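Local coordinates for protein galactokinase (Bifidobacterium longum subsp. infantis ATCC 15697 = JCM 1222 = DSM 20088, PDB 6TEQ) that probably phosphorylates galactose at the expense of ATP, as a galactokinase of the GHMP kinase family, and binds 2-deoxy-2-fluoro-galactose in its sugar pocket, at residues Phe6-Thr11 with Ala403-Ala408; Leu232-Thr237 with Ser372-Val377. One frame throughout, in Å; residues are numbered along the deposited sequence. Where two conformers were deposited one is given.

Interaction 1. Residues Phe6-Thr11 with Ala403-Ala408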
loop_
_atom_site.group_PDB
_atom_site.type_symbol
_atom_site.label_atom_id
_atom_site.label_comp_id
_atom_site.label_asym_id
_atom_site.label_seq_id
_atom_site.Cartn_x
_atom_site.Cartn_y
_atom_site.Cartn_z
ATOM N N PHE A 6 -14.808 -11.056 9.449
ATOM C CA PHE A 6 -13.860 -11.177 8.315
ATOM C C PHE A 6 -14.537 -10.518 7.109
ATOM O O PHE A 6 -15.700 -10.813 6.785
ATOM C CB PHE A 6 -13.451 -12.624 8.037
ATOM C CG PHE A 6 -12.344 -13.132 8.931
ATOM C CD1 PHE A 6 -12.562 -13.296 10.298
ATOM C CD2 PHE A 6 -11.064 -13.377 8.428
ATOM C CE1 PHE A 6 -11.552 -13.750 11.132
ATOM C CE2 PHE A 6 -10.053 -13.832 9.259
ATOM C CZ PHE A 6 -10.293 -14.005 10.617
ATOM N N ILE A 7 -13.821 -9.564 6.510
ATOM C CA ILE A 7 -14.256 -8.746 5.341
ATOM C C ILE A 7 -13.809 -9.491 4.093
ATOM O O ILE A 7 -12.600 -9.484 3.821
ATOM C CB ILE A 7 -13.608 -7.351 5.376
ATOM C CG1 ILE A 7 -14.000 -6.608 6.650
ATOM C CG2 ILE A 7 -13.951 -6.553 4.130
ATOM C CD1 ILE A 7 -15.482 -6.617 6.873
ATOM N N GLU A 8 -14.737 -10.118 3.379
ATOM C CA GLU A 8 -14.433 -11.024 2.250
ATOM C C GLU A 8 -14.123 -10.187 1.007
ATOM O O GLU A 8 -14.636 -9.078 0.839
ATOM C CB GLU A 8 -15.587 -11.993 2.033
ATOM C CG GLU A 8 -15.738 -13.017 3.146
ATOM C CD GLU A 8 -14.510 -13.892 3.343
ATOM O OE1 GLU A 8 -14.102 -14.153 4.505
ATOM O OE2 GLU A 8 -13.923 -14.266 2.325
ATOM N N PRO A 9 -13.274 -10.660 0.071
ATOM C CA PRO A 9 -13.088 -9.885 -1.142
ATOM C C PRO A 9 -14.276 -10.138 -2.086
ATOM O O PRO A 9 -14.854 -11.195 -2.155
ATOM C CB PRO A 9 -11.823 -10.471 -1.782
ATOM C CG PRO A 9 -11.767 -11.865 -1.221
ATOM C CD PRO A 9 -12.354 -11.789 0.178
ATOM N N LEU A 10 -14.610 -9.101 -2.829
ATOM C CA LEU A 10 -15.532 -9.170 -3.954
ATOM C C LEU A 10 -14.931 -10.099 -5.005
ATOM O O LEU A 10 -13.741 -9.949 -5.410
ATOM C CB LEU A 10 -15.770 -7.769 -4.547
ATOM C CG LEU A 10 -16.510 -6.751 -3.691
ATOM C CD1 LEU A 10 -16.316 -5.363 -4.301
ATOM C CD2 LEU A 10 -17.994 -7.072 -3.553
ATOM N N THR A 11 -15.760 -10.971 -5.530
ATOM C CA THR A 11 -15.395 -11.761 -6.713
ATOM C C THR A 11 -15.347 -10.847 -7.953
ATOM O O THR A 11 -15.903 -9.713 -7.935
ATOM C CB THR A 11 -16.379 -12.926 -6.904
ATOM O OG1 THR A 11 -17.652 -12.377 -7.244
ATOM C CG2 THR A 11 -16.472 -13.808 -5.681
ATOM N N ALA A 403 -11.077 -8.469 10.458
ATOM C CA ALA A 403 -10.013 -9.219 9.817
ATOM C C ALA A 403 -10.353 -9.420 8.356
ATOM O O ALA A 403 -11.434 -9.133 7.903
ATOM C CB ALA A 403 -9.806 -10.528 10.556
ATOM N N LEU A 404 -9.342 -9.799 7.593
ATOM C CA LEU A 404 -9.510 -10.034 6.143
ATOM C C LEU A 404 -8.727 -11.295 5.833
ATOM O O LEU A 404 -7.591 -11.418 6.294
ATOM C CB LEU A 404 -8.862 -8.898 5.324
ATOM C CG LEU A 404 -9.374 -7.474 5.272
ATOM C CD1 LEU A 404 -9.038 -6.792 6.554
ATOM C CD2 LEU A 404 -8.648 -6.764 4.106
ATOM N N PRO A 405 -9.247 -12.196 4.972
ATOM C CA PRO A 405 -8.424 -13.239 4.390
ATOM C C PRO A 405 -7.357 -12.583 3.522
ATOM O O PRO A 405 -7.591 -11.503 2.959
ATOM C CB PRO A 405 -9.382 -14.058 3.556
ATOM C CG PRO A 405 -10.458 -13.073 3.191
ATOM C CD PRO A 405 -10.593 -12.168 4.405
ATOM N N ALA A 406 -6.231 -13.256 3.422
ATOM C CA ALA A 406 -5.090 -12.664 2.700
ATOM C C ALA A 406 -4.230 -13.762 2.104
ATOM O O ALA A 406 -3.868 -14.696 2.782
ATOM C CB ALA A 406 -4.316 -11.712 3.571
ATOM N N PHE A 407 -3.765 -13.485 0.915
ATOM C CA PHE A 407 -2.760 -14.289 0.207
ATOM C C PHE A 407 -2.269 -13.390 -0.914
ATOM O O PHE A 407 -2.949 -12.395 -1.233
ATOM C CB PHE A 407 -3.378 -15.582 -0.294
ATOM C CG PHE A 407 -4.687 -15.404 -1.020
ATOM C CD1 PHE A 407 -4.743 -15.167 -2.382
ATOM C CD2 PHE A 407 -5.876 -15.555 -0.300
ATOM C CE1 PHE A 407 -5.983 -15.017 -3.010
ATOM C CE2 PHE A 407 -7.108 -15.409 -0.931
ATOM C CZ PHE A 407 -7.158 -15.137 -2.287
ATOM N N ALA A 408 -1.223 -13.791 -1.564
ATOM C CA ALA A 408 -0.645 -13.013 -2.662
ATOM C C ALA A 408 -1.501 -13.229 -3.902
ATOM O O ALA A 408 -1.566 -14.338 -4.481
ATOM C CB ALA A 408 0.784 -13.427 -2.893
#
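Ile7 and Ala403 are joined by the one backbone hydrogen bond between Phe6-Thr11 and Ala403-Ala408: Ile7 N donates to Ala403 O over 2.8 Å. The same carbonyl oxygen also receives a CA-H...O contact from Phe6 CA at 3.2 Å, a weaker supplement to the N-H bond, which does most of the holding. Phe6 and Ala403 form a parallel bridge with their CA atoms 4.6 Å apart, and their side chains leave on the same face of the sheet.

That shared face permits the CH-pi contact. Ala403 CB sits over the middle of the Phe6 ring, 3.5 Å from its centroid and 11° off the ring normal. With CG anti to the carbonyl carbon (chi1 -82°), the ring is laid across this methyl group. Pro405 N meets the ring at its edge instead, with Phe6 CD2 4.1 Å away. Replacing Phe6 by an alanine would probably uncover the Ala403 methyl and open a gap beside the Pro405 ring.

Apolar packing continues along the chain. Pro405 CG touches Pro9 CD at 3.8 Å, the two proline rings crossing at a slant. In the conformer given, Ile7 CB rests near Leu404 CG at 4.2 Å. More tentatively, since Glu8 too has a second conformer, its side chain crosses that of Pro405 at about a right angle, a polar neighbour with its carboxylate near Pro405 CG.

Ile7 O turns to His62 NE2 on strand 54-70, a hydrogen bond that ties the segment to the other sheet, and the Phe6 ring stacks with His383 of helix 382-396. The bridge thus adds strand 5-6 as the outermost strand beside 402-404, just before Thr11 caps the N-terminus of helix 12-27.

Interaction 2. Residues Leu232-Thr237 with Ser372-Val377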
loop_
_atom_site.group_PDB
_atom_site.type_symbol
_atom_site.label_atom_id
_atom_site.label_comp_id
_atom_site.label_asym_id
_atom_site.label_seq_id
_atom_site.Cartn_x
_atom_site.Cartn_y
_atom_site.Cartn_z
ATOM N N LEU A 232 -1.769 -16.028 6.399
ATOM C CA LEU A 232 -1.359 -14.659 6.740
ATOM C C LEU A 232 -2.599 -14.001 7.316
ATOM O O LEU A 232 -3.515 -13.694 6.555
ATOM C CB LEU A 232 -0.851 -13.909 5.522
ATOM C CG LEU A 232 -0.351 -12.518 5.844
ATOM C CD1 LEU A 232 0.929 -12.554 6.619
ATOM C CD2 LEU A 232 -0.191 -11.757 4.540
ATOM N N LEU A 233 -2.614 -13.840 8.631
ATOM C CA LEU A 233 -3.724 -13.160 9.316
ATOM C C LEU A 233 -3.530 -11.668 9.063
ATOM O O LEU A 233 -2.448 -11.162 9.307
ATOM C CB LEU A 233 -3.713 -13.486 10.814
ATOM C CG LEU A 233 -4.757 -12.714 11.640
ATOM C CD1 LEU A 233 -6.146 -13.025 11.149
ATOM C CD2 LEU A 233 -4.657 -13.048 13.108
ATOM N N VAL A 234 -4.595 -10.984 8.677
ATOM C CA VAL A 234 -4.581 -9.514 8.550
ATOM C C VAL A 234 -5.730 -8.961 9.400
ATOM O O VAL A 234 -6.847 -9.456 9.212
ATOM C CB VAL A 234 -4.704 -9.092 7.087
ATOM C CG1 VAL A 234 -4.815 -7.555 6.997
ATOM C CG2 VAL A 234 -3.567 -9.641 6.291
ATOM N N VAL A 235 -5.417 -8.066 10.349
ATOM C CA VAL A 235 -6.434 -7.511 11.239
ATOM C C VAL A 235 -6.364 -6.014 11.120
ATOM O O VAL A 235 -5.326 -5.417 11.447
ATOM C CB VAL A 235 -6.243 -7.980 12.705
ATOM C CG1 VAL A 235 -7.219 -7.235 13.629
ATOM C CG2 VAL A 235 -6.377 -9.480 12.809
ATOM N N ASP A 236 -7.434 -5.424 10.666
ATOM C CA ASP A 236 -7.631 -3.971 10.685
ATOM C C ASP A 236 -8.071 -3.562 12.085
ATOM O O ASP A 236 -9.129 -3.985 12.580
ATOM C CB ASP A 236 -8.656 -3.603 9.627
ATOM C CG ASP A 236 -9.091 -2.142 9.627
ATOM O OD1 ASP A 236 -8.477 -1.322 10.321
ATOM O OD2 ASP A 236 -10.049 -1.873 8.920
ATOM N N THR A 237 -7.235 -2.829 12.793
ATOM C CA THR A 237 -7.541 -2.429 14.182
ATOM C C THR A 237 -8.782 -1.548 14.237
ATOM O O THR A 237 -9.387 -1.522 15.296
ATOM C CB THR A 237 -6.403 -1.691 14.886
ATOM O OG1 THR A 237 -6.159 -0.420 14.252
ATOM C CG2 THR A 237 -5.176 -2.590 14.919
ATOM N N SER A 372 -3.632 -1.597 10.176
ATOM C CA SER A 372 -3.676 -3.074 10.280
ATOM C C SER A 372 -2.365 -3.677 10.779
ATOM O O SER A 372 -1.262 -3.107 10.563
ATOM C CB SER A 372 -4.078 -3.729 8.979
ATOM O OG SER A 372 -5.285 -3.222 8.459
ATOM N N ILE A 373 -2.505 -4.857 11.352
ATOM C CA ILE A 373 -1.398 -5.773 11.621
ATOM C C ILE A 373 -1.529 -6.967 10.712
ATOM O O ILE A 373 -2.607 -7.331 10.238
ATOM C CB ILE A 373 -1.282 -6.167 13.119
ATOM C CG1 ILE A 373 -2.355 -7.148 13.592
ATOM C CG2 ILE A 373 -1.194 -4.972 14.006
ATOM C CD1 ILE A 373 -1.819 -8.071 14.589
ATOM N N ILE A 374 -0.412 -7.651 10.568
ATOM C CA ILE A 374 -0.322 -8.946 9.899
ATOM C C ILE A 374 0.439 -9.892 10.812
ATOM O O ILE A 374 1.250 -9.493 11.627
ATOM C CB ILE A 374 0.321 -8.817 8.523
ATOM C CG1 ILE A 374 1.805 -8.523 8.628
ATOM C CG2 ILE A 374 -0.451 -7.799 7.683
ATOM C CD1 ILE A 374 2.526 -8.373 7.313
ATOM N N ALA A 375 0.149 -11.161 10.628
ATOM C CA ALA A 375 0.819 -12.229 11.361
ATOM C C ALA A 375 0.937 -13.462 10.491
ATOM O O ALA A 375 -0.057 -13.891 9.830
ATOM C CB ALA A 375 0.044 -12.523 12.642
ATOM N N LEU A 376 2.104 -14.066 10.540
ATOM C CA LEU A 376 2.347 -15.390 9.959
ATOM C C LEU A 376 1.902 -16.344 11.048
ATOM O O LEU A 376 2.501 -16.352 12.098
ATOM C CB LEU A 376 3.810 -15.572 9.592
ATOM C CG LEU A 376 4.254 -14.878 8.335
ATOM C CD1 LEU A 376 5.804 -14.950 8.261
ATOM C CD2 LEU A 376 3.637 -15.487 7.081
ATOM N N VAL A 377 0.921 -17.179 10.717
ATOM C CA VAL A 377 0.353 -18.140 11.655
ATOM C C VAL A 377 0.207 -19.482 10.953
ATOM O O VAL A 377 0.214 -19.540 9.730
ATOM C CB VAL A 377 -0.990 -17.649 12.207
ATOM C CG1 VAL A 377 -0.885 -16.262 12.760
ATOM C CG2 VAL A 377 -2.078 -17.731 11.174
#
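Val235 and Ile373 exchange two backbone hydrogen bonds, as do Leu233 and Ala375, making strands 230-236 and 372-378 antiparallel neighbours in the mixed five-stranded sheet of this GHMP kinase. The segment axes run at 165° and approach to 4.6 Å. Val235 N reaches Ile373 O at 2.9 Å, and these two hydrogen-bonded pairs alternate with the non-hydrogen-bonded pairs Leu232-Leu376, Val234-Ile374 and Asp236-Ser372.

Side chains alternate between the two faces. On one, Val234 and Ile374 lie side by side and point the same way, CG2 of Val234 being 3.9 Å from CG2 of Ile374. Leu232, its CG anti to the backbone N (chi1 -177°), extends CD1 to Leu376 CD2 at 4.0 Å. The other face carries Val235, whose CB meets Ile373 CG1 at 4.1 Å, and Leu233 with Ala375.

Helices 382-396 and 345-356 cover this second face: Ile385 and Ile389 meet Leu233 and Val235, and Leu347 meets Ile373. At the polar end, Arg402 forms a salt bridge with Asp236, beside the loop that carries Gly136 and Gly138, which bind ADP in another structure of this protein; no nucleotide is bound here. There Ser372 OG hydrogen-bonds to Ser137 O, and this hydroxyl oxygen also packs against Asp236 CA at 3.3 Å.

Overall arrangement
Both contacts belong to one five-stranded sheet: interaction 1 lies at its edge, where strand 5-6 joins 402-404, and interaction 2 lies inside it. They meet through strands 402-404 and 230-236, where Leu404 N lies 3.0 Å from Val234 O, a probable hydrogen bond, and Ala406 CB packs on Val234 CG2. Interaction 1 is partly buried, covers 332 Å², and relies on a single bridge, an aromatic face and proline rings. All twelve residues of interaction 2 are buried; its 531 Å² come with four backbone bonds and mostly aliphatic pairs. Both strands of interaction 2 come from the stretch of chain between the two segments of interaction 1.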